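Local coordinates for protein D-alanyl transferase DltD (Enterococcus faecalis, PDB 6O93) that probably transfers D-alanine to lipoteichoic acid at the Gram-positive cell surface, as an SGNH-hydrolase-like member of the DltD family, at residues Ala76-Ser80 and Leu81-Met85. Sequence-based numbering, arbitrary orientation.
With PO4 (phosphate ion), chain F.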
ATOM      1  N   ALA A  76       0.586   7.735   4.453  1.00 20.46           N
ATOM      2  CA  ALA A  76       0.067   8.782   3.584  1.00 19.81           C
ATOM      3  C   ALA A  76       1.114   9.158   2.546  1.00 19.38           C
ATOM      4  O   ALA A  76       2.242   9.520   2.893  1.00 17.54           O
ATOM      5  CB  ALA A  76      -0.329  10.008   4.407  1.00 19.46           C
ATOM      6  N   GLY A  77       0.741   9.061   1.272  1.00 20.95           N
ATOM      7  CA  GLY A  77       1.609   9.460   0.185  1.00 22.10           C
ATOM      8  C   GLY A  77       2.371   8.344  -0.499  1.00 22.92           C
ATOM      9  O   GLY A  77       3.117   8.625  -1.446  1.00 23.66           O
ATOM     10  N   THR A  78       2.218   7.093  -0.059  1.00 21.15           N
ATOM     11  CA  THR A  78       2.907   5.959  -0.678  1.00 20.45           C
ATOM     12  C   THR A  78       1.935   5.272  -1.632  1.00 20.67           C
ATOM     13  O   THR A  78       1.033   4.549  -1.202  1.00 22.00           O
ATOM     14  CB  THR A  78       3.433   4.986   0.376  1.00 20.65           C
ATOM     15  OG1 THR A  78       2.351   4.499   1.178  1.00 21.66           O
ATOM     16  CG2 THR A  78       4.458   5.667   1.278  1.00 21.22           C
ATOM     17  N   GLN A  79       2.126   5.494  -2.935  1.00 18.40           N
ATOM     18  CA  GLN A  79       1.277   4.912  -3.961  1.00 18.17           C
ATOM     19  C   GLN A  79       2.048   3.823  -4.718  1.00 17.56           C
ATOM     20  O   GLN A  79       3.086   3.335  -4.244  1.00 17.57           O
ATOM     21  CB  GLN A  79       0.751   6.030  -4.871  1.00 18.17           C
ATOM     22  CG  GLN A  79      -0.016   7.109  -4.110  1.00 19.12           C
ATOM     23  CD  GLN A  79      -0.824   8.028  -5.013  1.00 19.97           C
ATOM     24  OE1 GLN A  79      -0.883   7.839  -6.230  1.00 21.53           O
ATOM     25  NE2 GLN A  79      -1.452   9.034  -4.417  1.00 19.52           N
ATOM     26  N   SER A  80       1.539   3.440  -5.892  1.00 15.87           N
ATOM     27  CA  SER A  80       2.001   2.214  -6.537  1.00 15.74           C
ATOM     28  C   SER A  80       3.466   2.304  -6.945  1.00 15.29           C
ATOM     29  O   SER A  80       4.205   1.320  -6.835  1.00 14.88           O
ATOM     30  CB  SER A  80       1.131   1.899  -7.751  1.00 16.24           C
ATOM     31  OG  SER A  80      -0.169   1.506  -7.352  1.00 16.35           O
ATOM     32  N   LEU A  81       3.903   3.466  -7.429  1.00 16.09           N
ATOM     33  CA  LEU A  81       5.280   3.590  -7.900  1.00 17.42           C
ATOM     34  C   LEU A  81       6.264   3.377  -6.756  1.00 16.50           C
ATOM     35  O   LEU A  81       7.242   2.632  -6.891  1.00 15.24           O
ATOM     36  CB  LEU A  81       5.490   4.955  -8.553  1.00 18.10           C
ATOM     37  CG  LEU A  81       6.806   5.142  -9.313  1.00 19.54           C
ATOM     38  CD1 LEU A  81       6.924   4.145 -10.456  1.00 20.75           C
ATOM     39  CD2 LEU A  81       6.912   6.558  -9.833  1.00 20.67           C
ATOM     40  N   THR A  82       6.016   4.024  -5.615  1.00 17.26           N
ATOM     41  CA  THR A  82       6.827   3.783  -4.427  1.00 17.38           C
ATOM     42  C   THR A  82       6.812   2.309  -4.048  1.00 17.23           C
ATOM     43  O   THR A  82       7.858   1.714  -3.767  1.00 16.13           O
ATOM     44  CB  THR A  82       6.316   4.635  -3.263  1.00 19.34           C
ATOM     45  OG1 THR A  82       6.514   6.023  -3.552  1.00 20.80           O
ATOM     46  CG2 THR A  82       7.042   4.275  -1.973  1.00 21.78           C
ATOM     47  N   GLN A  83       5.622   1.702  -4.032  1.00 17.59           N
ATOM     48  CA  GLN A  83       5.497   0.315  -3.597  1.00 17.24           C
ATOM     49  C   GLN A  83       6.169  -0.644  -4.569  1.00 16.83           C
ATOM     50  O   GLN A  83       6.716  -1.670  -4.145  1.00 16.22           O
ATOM     51  CB  GLN A  83       4.021  -0.046  -3.426  1.00 18.04           C
ATOM     52  CG  GLN A  83       3.300   0.754  -2.347  1.00 19.04           C
ATOM     53  CD  GLN A  83       3.757   0.392  -0.945  1.00 19.82           C
ATOM     54  OE1 GLN A  83       4.784  -0.257  -0.762  1.00 20.34           O
ATOM     55  NE2 GLN A  83       2.986   0.809   0.054  1.00 19.33           N
ATOM     56  N   ALA A  84       6.139  -0.338  -5.867  1.00 16.45           N
ATOM     57  CA  ALA A  84       6.807  -1.199  -6.839  1.00 17.17           C
ATOM     58  C   ALA A  84       8.291  -1.334  -6.521  1.00 16.30           C
ATOM     59  O   ALA A  84       8.871  -2.417  -6.667  1.00 16.74           O
ATOM     60  CB  ALA A  84       6.603  -0.651  -8.252  1.00 16.84           C
ATOM     61  N   MET A  85       8.923  -0.249  -6.072  1.00 15.53           N
ATOM     62  CA  MET A  85      10.333  -0.311  -5.710  1.00 16.52           C
ATOM     63  C   MET A  85      10.534  -0.998  -4.364  1.00 14.84           C
ATOM     64  O   MET A  85      11.545  -1.682  -4.166  1.00 14.40           O
ATOM     65  CB  MET A  85      10.930   1.098  -5.685  1.00 18.89           C
ATOM     66  CG  MET A  85      12.448   1.129  -5.558  1.00 23.92           C
ATOM     67  SD  MET A  85      13.299   0.349  -6.953  1.00 28.69           S
ATOM     68  CE  MET A  85      12.817   1.435  -8.298  1.00 28.10           C
TER
HETATM   69  P   PO4 F 505      -3.189   8.357   0.945  1.00 52.63           P
HETATM   70  O1  PO4 F 505      -1.926   8.154   0.142  1.00 51.99           O
HETATM   71  O2  PO4 F 505      -4.390   8.082   0.069  1.00 53.62           O
HETATM   72  O3  PO4 F 505      -3.248   9.781   1.449  1.00 53.22           O
HETATM   73  O4  PO4 F 505      -3.201   7.415   2.124  1.00 51.96           O
HETATM   74  O   HOH W   1       4.509   7.581  -3.519  1.00 17.13           O
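In Q83, CG stands beside the backbone N and anti to the carbonyl carbon (chi1 -63°), which sets CG 3.2 Å from the carbonyl O of Q79, and the chain bends again at chi2 (-70°). This is the helix N-terminus that follows a strand of the parallel β-sheet in an α/β fold of the SGNH-hydrolase type: the loop after strand 69-73 turns into helix 80-90, with Q79 in the N-cap position. The first turn shows how such an end is secured. Q83 N donates to Q79 O at 3.0 Å, and A84 N follows with a bond of 2.7 Å to S80 O. The bend in Q83 carries its amide across the side chain of T78, leaving NE2 and T78 OG1 3.9 Å apart. Both polar ends find their partners in the adjoining strand-to-loop junctions: NE2 donates to L73 O and weakly to G45 O, while T78 OG1 has two acceptors, E75 O and G45 O, which must share its one proton. The hydroxyl thus ties the loop to the residue that follows strand 40-44; the T78 side chain is about 8 Å from the bound sodium ion. S80 OG hydrogen-bonds to E272 OE2, joining the helix start to helix 272-285.

A water bridges the loop and the first helical turn. It donates to G77 O, accepts from Q79 N at 3.2 Å and pairs with T82 OG1, so a threonine of the first turn is linked to the loop before it. On the amide side of G77, a phosphate probably brought by the crystallisation liquor is also hydrogen-bonded to S47 OG, the serine of a possible Ser-His-Asp triad; this is consistent with the loop bordering an active site. There G77 N donates to phosphate O1 over 3.0 Å, with an N-H...O angle of 165°.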